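Local coordinates for appr-1-p processing domain protein (Thermus aquaticus Y51MC23, PDB 5M31) that is a small single-domain protein of the macro domain family, built on a mixed beta-sheet flanked by helices, at residues P23-V28 with L116-I121; V31-V36 with V65-I70. All coordinates share one frame; numbering follows the deposited sequence.

In the fold
Both contacts belong to one macro domain and lie on opposite sides of its centre, with their own centres about 20 Å apart. Strand 26-31 joins them: its first residues take part in contact 1, at the start of that strand, beside strand 120-123, and the chain leaving its far end forms one side of contact 2. Along the sequence contact 2 is nested inside the loop that contact 1 closes, so 31-36 and 65-70 are both passed before the chain returns to 116-121. The segments of the two contacts do not otherwise touch. Contact 1 thus joins the start of an inner strand to its parallel neighbour, and contact 2 places the loop that follows it against the approach to edge strand 71-74.

Contact 1: residues P23-V28 with L116-I121; sequences PVEALV and LRVRSI
The hydroxyl oxygen OG of S120 takes the backbone N-H of E25 at 3.0 Å between N and OG, with a moderately bent N-H...O angle of 144°. A water donates to the P23 carbonyl O and also bonds S120 OG, so S120 ties together two points of the chain leading into strand 26-31. With chi1 at 57°, OG sits between the S120 backbone N and carbonyl carbon, a position that directs it at V24 and E25; V24 CB lies 3.6 Å from OG. The S120 carbonyl O adds weak bonds from the N-H groups of E25 and A26.

The carboxylate of E25 reaches on past S120 to the backbone of R119. Its chain is extended beyond CG, bringing OE1 to 2.9 Å from the backbone N of R119 in a nearly straight bond. The N-H comes from above the carboxylate plane, 57° out of it. The R119 side chain runs alongside E25, but its guanidinium is turned away and its NH2 bonds to the carbonyl O of G151.

Deeper in, I121 carries the apolar part: CG1 lies 3.8 Å from A26 CB, and CD1 lies 3.9 Å from V28 CG2. V118 CG1 flanks A26 CB, and F85 of strand 83-88 touches both A26 and I121.

S120 N is buried with no partner in the model. The firmer polar bonds come from one hydroxyl and one carboxylate, each taking a backbone N-H, and they join the start of strand 26-31 to the loop between helix 99-116 and strand 120-123.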
loop_
_atom_site.group_PDB
_atom_site.type_symbol
_atom_site.label_atom_id
_atom_site.label_comp_id
_atom_site.label_asym_id
_atom_site.label_seq_id
_atom_site.Cartn_x
_atom_site.Cartn_y
_atom_site.Cartn_z
ATOM N N PRO A 23 -5.849 1.025 13.191
ATOM C CA PRO A 23 -4.955 1.254 14.391
ATOM C C PRO A 23 -3.722 0.379 14.356
ATOM O O PRO A 23 -3.514 -0.501 15.226
ATOM C CB PRO A 23 -5.872 0.955 15.527
ATOM C CG PRO A 23 -6.735 -0.165 15.026
ATOM C CD PRO A 23 -6.941 0.101 13.536
ATOM N N VAL A 24 -2.964 0.538 13.270
ATOM C CA VAL A 24 -1.891 -0.390 12.933
ATOM C C VAL A 24 -0.567 0.330 12.789
ATOM O O VAL A 24 -0.517 1.518 12.860
ATOM C CB VAL A 24 -2.227 -1.127 11.603
ATOM C CG1 VAL A 24 -3.487 -1.952 11.776
ATOM C CG2 VAL A 24 -2.371 -0.108 10.503
ATOM N N GLU A 25 0.511 -0.419 12.576
ATOM C CA GLU A 25 1.861 0.154 12.484
ATOM C C GLU A 25 2.125 0.738 11.116
ATOM O O GLU A 25 2.958 1.605 11.002
ATOM C CB GLU A 25 2.932 -0.920 12.745
ATOM C CG GLU A 25 2.983 -1.413 14.182
ATOM C CD GLU A 25 4.099 -2.412 14.442
ATOM O OE1 GLU A 25 4.802 -2.821 13.545
ATOM O OE2 GLU A 25 4.281 -2.806 15.599
ATOM N N ALA A 26 1.479 0.189 10.071
ATOM C CA ALA A 26 1.823 0.553 8.700
ATOM C C ALA A 26 0.538 0.654 7.889
ATOM O O ALA A 26 -0.309 -0.207 8.017
ATOM C CB ALA A 26 2.770 -0.464 8.080
ATOM N N LEU A 27 0.455 1.684 7.052
ATOM C CA LEU A 27 -0.600 1.798 6.050
ATOM C C LEU A 27 -0.008 1.680 4.667
ATOM O O LEU A 27 1.056 2.237 4.374
ATOM C CB LEU A 27 -1.306 3.136 6.134
ATOM C CG LEU A 27 -2.055 3.446 7.436
ATOM C CD1 LEU A 27 -2.730 4.808 7.291
ATOM C CD2 LEU A 27 -3.050 2.368 7.829
ATOM N N VAL A 28 -0.757 1.022 3.816
ATOM C CA VAL A 28 -0.431 0.999 2.351
ATOM C C VAL A 28 -1.244 2.036 1.588
ATOM O O VAL A 28 -2.478 2.080 1.694
ATOM C CB VAL A 28 -0.697 -0.410 1.768
ATOM C CG1 VAL A 28 -0.412 -0.422 0.280
ATOM C CG2 VAL A 28 0.142 -1.448 2.502
ATOM N N LEU A 116 11.329 -4.602 7.984
ATOM C CA LEU A 116 11.030 -3.599 8.970
ATOM C C LEU A 116 10.400 -4.204 10.229
ATOM O O LEU A 116 10.168 -3.469 11.191
ATOM C CB LEU A 116 10.134 -2.510 8.399
ATOM C CG LEU A 116 10.801 -1.657 7.324
ATOM C CD1 LEU A 116 9.798 -0.853 6.534
ATOM C CD2 LEU A 116 11.860 -0.761 7.962
ATOM N N ARG A 117 10.204 -5.528 10.256
ATOM C CA ARG A 117 9.607 -6.233 11.404
ATOM C C ARG A 117 8.268 -5.579 11.784
ATOM O O ARG A 117 7.906 -5.451 12.965
ATOM C CB ARG A 117 10.596 -6.306 12.583
ATOM C CG ARG A 117 12.006 -6.687 12.116
ATOM C CD ARG A 117 13.073 -6.514 13.172
ATOM N NE ARG A 117 14.386 -6.819 12.599
ATOM C CZ ARG A 117 15.545 -6.751 13.263
ATOM N NH1 ARG A 117 15.583 -6.386 14.563
ATOM N NH2 ARG A 117 16.686 -7.085 12.638
ATOM N N VAL A 118 7.503 -5.245 10.751
ATOM C CA VAL A 118 6.146 -4.697 10.953
ATOM C C VAL A 118 5.189 -5.763 11.439
ATOM O O VAL A 118 5.209 -6.893 10.933
ATOM C CB VAL A 118 5.636 -4.097 9.613
ATOM C CG1 VAL A 118 4.151 -3.825 9.665
ATOM C CG2 VAL A 118 6.413 -2.841 9.333
ATOM N N ARG A 119 4.396 -5.453 12.498
ATOM C CA ARG A 119 3.552 -6.465 13.122
ATOM C C ARG A 119 2.070 -6.254 12.810
ATOM O O ARG A 119 1.252 -7.107 13.125
ATOM C CB ARG A 119 3.721 -6.450 14.657
ATOM C CG ARG A 119 5.147 -6.593 15.113
ATOM C CD ARG A 119 5.787 -7.885 14.639
ATOM N NE ARG A 119 4.985 -9.068 14.970
ATOM C CZ ARG A 119 4.931 -9.689 16.150
ATOM N NH1 ARG A 119 5.654 -9.292 17.217
ATOM N NH2 ARG A 119 4.145 -10.759 16.281
ATOM N N SER A 120 1.727 -5.103 12.243
ATOM C CA SER A 120 0.341 -4.879 11.806
ATOM C C SER A 120 0.327 -3.891 10.666
ATOM O O SER A 120 1.114 -2.953 10.642
ATOM C CB SER A 120 -0.534 -4.377 12.961
ATOM O OG SER A 120 0.010 -3.208 13.501
ATOM N N ILE A 121 -0.542 -4.147 9.686
ATOM C CA ILE A 121 -0.571 -3.363 8.452
ATOM C C ILE A 121 -1.987 -3.392 7.893
ATOM O O ILE A 121 -2.713 -4.376 8.049
ATOM C CB ILE A 121 0.451 -3.902 7.412
ATOM C CG1 ILE A 121 0.620 -2.959 6.224
ATOM C CG2 ILE A 121 0.131 -5.323 7.021
ATOM C CD1 ILE A 121 1.942 -3.166 5.482
HETATM O O HOH W 1 -2.006 -2.758 15.589
#

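Contact 2: residues V31-V36 with V65-I70; sequences VNTVGV and VQIGRI
Two loops of the macro domain meet here, one leaving strand 26-31 toward helix 40-48 and the other linking helix 50-61 to strand 71-74. T33 and V65 carry the contact, and no hydrogen bond crosses it. T33 CB lies 3.5 Å from the carbonyl O of V65, and its methyl CG2 reaches Q66 CA at 4.0 Å. The chi1 of 70° sets CG2 beside the T33 backbone N, while OG1 bonds to the carbonyl O of K91. From the other loop, V65 CG1 comes within 3.9 Å of the N32 carbonyl O, and P88 of strand 83-88 touches both T33 and V65.

Each loop is braced internally. N32 OD1 receives V34 N at 3.0 Å in the carbonyl plane, on a lone pair, forming an Asx turn, and N32 ND2 donates to V36 O at 2.8 Å. In 65-70 a type II turn runs from Q66 to R69, with R69 N bonded to Q66 O at 2.9 Å; R69 NH1 also meets Q66 OE1 at 3.0 Å, in the guanidinium plane but above the amide carbonyl plane. Bonds within each loop, and from T33 to K91, thus shape the two sides, whereas their mutual fit rests on van der Waals contact of the T33 and V65 side chains with the backbone of the facing loop.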
loop_
_atom_site.group_PDB
_atom_site.type_symbol
_atom_site.label_atom_id
_atom_site.label_comp_id
_atom_site.label_asym_id
_atom_site.label_seq_id
_atom_site.Cartn_x
_atom_site.Cartn_y
_atom_site.Cartn_z
ATOM N N VAL A 31 -0.074 4.022 -5.296
ATOM C CA VAL A 31 0.510 5.169 -5.930
ATOM C C VAL A 31 0.875 4.861 -7.387
ATOM O O VAL A 31 0.719 3.740 -7.869
ATOM C CB VAL A 31 1.724 5.742 -5.173
ATOM C CG1 VAL A 31 1.294 6.133 -3.780
ATOM C CG2 VAL A 31 2.873 4.736 -5.156
ATOM N N ASN A 32 1.305 5.882 -8.061
ATOM C CA ASN A 32 1.945 5.740 -9.388
ATOM C C ASN A 32 3.409 6.114 -9.260
ATOM O O ASN A 32 3.912 6.368 -8.137
ATOM C CB ASN A 32 1.261 6.639 -10.395
ATOM C CG ASN A 32 1.289 8.113 -9.980
ATOM O OD1 ASN A 32 2.314 8.775 -10.043
ATOM N ND2 ASN A 32 0.162 8.592 -9.466
ATOM N N THR A 33 4.142 6.049 -10.365
ATOM C CA THR A 33 5.586 6.239 -10.315
ATOM C C THR A 33 6.018 7.594 -10.812
ATOM O O THR A 33 7.214 7.851 -10.933
ATOM C CB THR A 33 6.314 5.159 -11.126
ATOM O OG1 THR A 33 6.058 5.388 -12.519
ATOM C CG2 THR A 33 5.884 3.764 -10.680
ATOM N N VAL A 34 5.070 8.448 -11.145
ATOM C CA VAL A 34 5.389 9.787 -11.688
ATOM C C VAL A 34 5.234 10.973 -10.720
ATOM O O VAL A 34 5.467 12.107 -11.108
ATOM C CB VAL A 34 4.673 10.027 -13.052
ATOM C CG1 VAL A 34 5.009 8.879 -13.980
ATOM C CG2 VAL A 34 3.165 10.163 -12.899
ATOM N N GLY A 35 4.911 10.705 -9.462
ATOM C CA GLY A 35 5.049 11.709 -8.417
ATOM C C GLY A 35 3.813 12.528 -8.201
ATOM O O GLY A 35 3.894 13.644 -7.706
ATOM N N VAL A 36 2.651 11.942 -8.513
ATOM C CA VAL A 36 1.372 12.621 -8.366
ATOM C C VAL A 36 0.428 11.849 -7.425
ATOM O O VAL A 36 0.253 10.625 -7.561
ATOM C CB VAL A 36 0.745 12.766 -9.767
ATOM C CG1 VAL A 36 -0.708 13.190 -9.683
ATOM C CG2 VAL A 36 1.570 13.741 -10.575
ATOM N N VAL A 65 10.948 5.030 -7.236
ATOM C CA VAL A 65 9.633 4.425 -7.167
ATOM C C VAL A 65 9.298 3.738 -8.466
ATOM O O VAL A 65 9.309 4.367 -9.525
ATOM C CB VAL A 65 8.551 5.438 -6.850
ATOM C CG1 VAL A 65 7.201 4.753 -6.800
ATOM C CG2 VAL A 65 8.909 6.193 -5.548
ATOM N N GLN A 66 9.209 2.422 -8.406
ATOM C CA GLN A 66 9.018 1.601 -9.593
ATOM C C GLN A 66 8.090 0.481 -9.279
ATOM O O GLN A 66 7.858 0.139 -8.122
ATOM C CB GLN A 66 10.355 1.021 -10.053
ATOM C CG GLN A 66 11.446 2.042 -10.255
ATOM C CD GLN A 66 12.785 1.387 -10.422
ATOM O OE1 GLN A 66 13.369 0.856 -9.457
ATOM N NE2 GLN A 66 13.262 1.359 -11.639
ATOM N N ILE A 67 7.546 -0.117 -10.331
ATOM C CA ILE A 67 6.787 -1.339 -10.181
ATOM C C ILE A 67 7.636 -2.405 -9.445
ATOM O O ILE A 67 8.839 -2.575 -9.731
ATOM C CB ILE A 67 6.255 -1.842 -11.562
ATOM C CG1 ILE A 67 5.381 -0.756 -12.233
ATOM C CG2 ILE A 67 5.510 -3.141 -11.394
ATOM C CD1 ILE A 67 4.188 -0.209 -11.445
ATOM N N GLY A 68 7.015 -3.002 -8.416
ATOM C CA GLY A 68 7.643 -4.023 -7.576
ATOM C C GLY A 68 8.606 -3.452 -6.589
ATOM O O GLY A 68 9.359 -4.214 -5.966
ATOM N N ARG A 69 8.591 -2.121 -6.392
ATOM C CA ARG A 69 9.542 -1.461 -5.491
ATOM C C ARG A 69 8.783 -0.430 -4.655
ATOM O O ARG A 69 8.676 0.716 -5.005
ATOM C CB ARG A 69 10.736 -0.919 -6.239
ATOM C CG ARG A 69 11.904 -0.420 -5.413
ATOM C CD ARG A 69 12.980 0.113 -6.255
ATOM N NE ARG A 69 13.997 0.711 -5.415
ATOM C CZ ARG A 69 14.974 1.482 -5.871
ATOM N NH1 ARG A 69 15.078 1.743 -7.162
ATOM N NH2 ARG A 69 15.863 1.957 -5.022
ATOM N N ILE A 70 8.271 -0.897 -3.511
ATOM C CA ILE A 70 7.524 -0.063 -2.587
ATOM C C ILE A 70 8.427 1.002 -2.023
ATOM O O ILE A 70 9.569 0.723 -1.573
ATOM C CB ILE A 70 6.938 -0.926 -1.445
ATOM C CG1 ILE A 70 5.875 -1.855 -2.068
ATOM C CG2 ILE A 70 6.367 -0.058 -0.317
ATOM C CD1 ILE A 70 5.347 -2.923 -1.179
#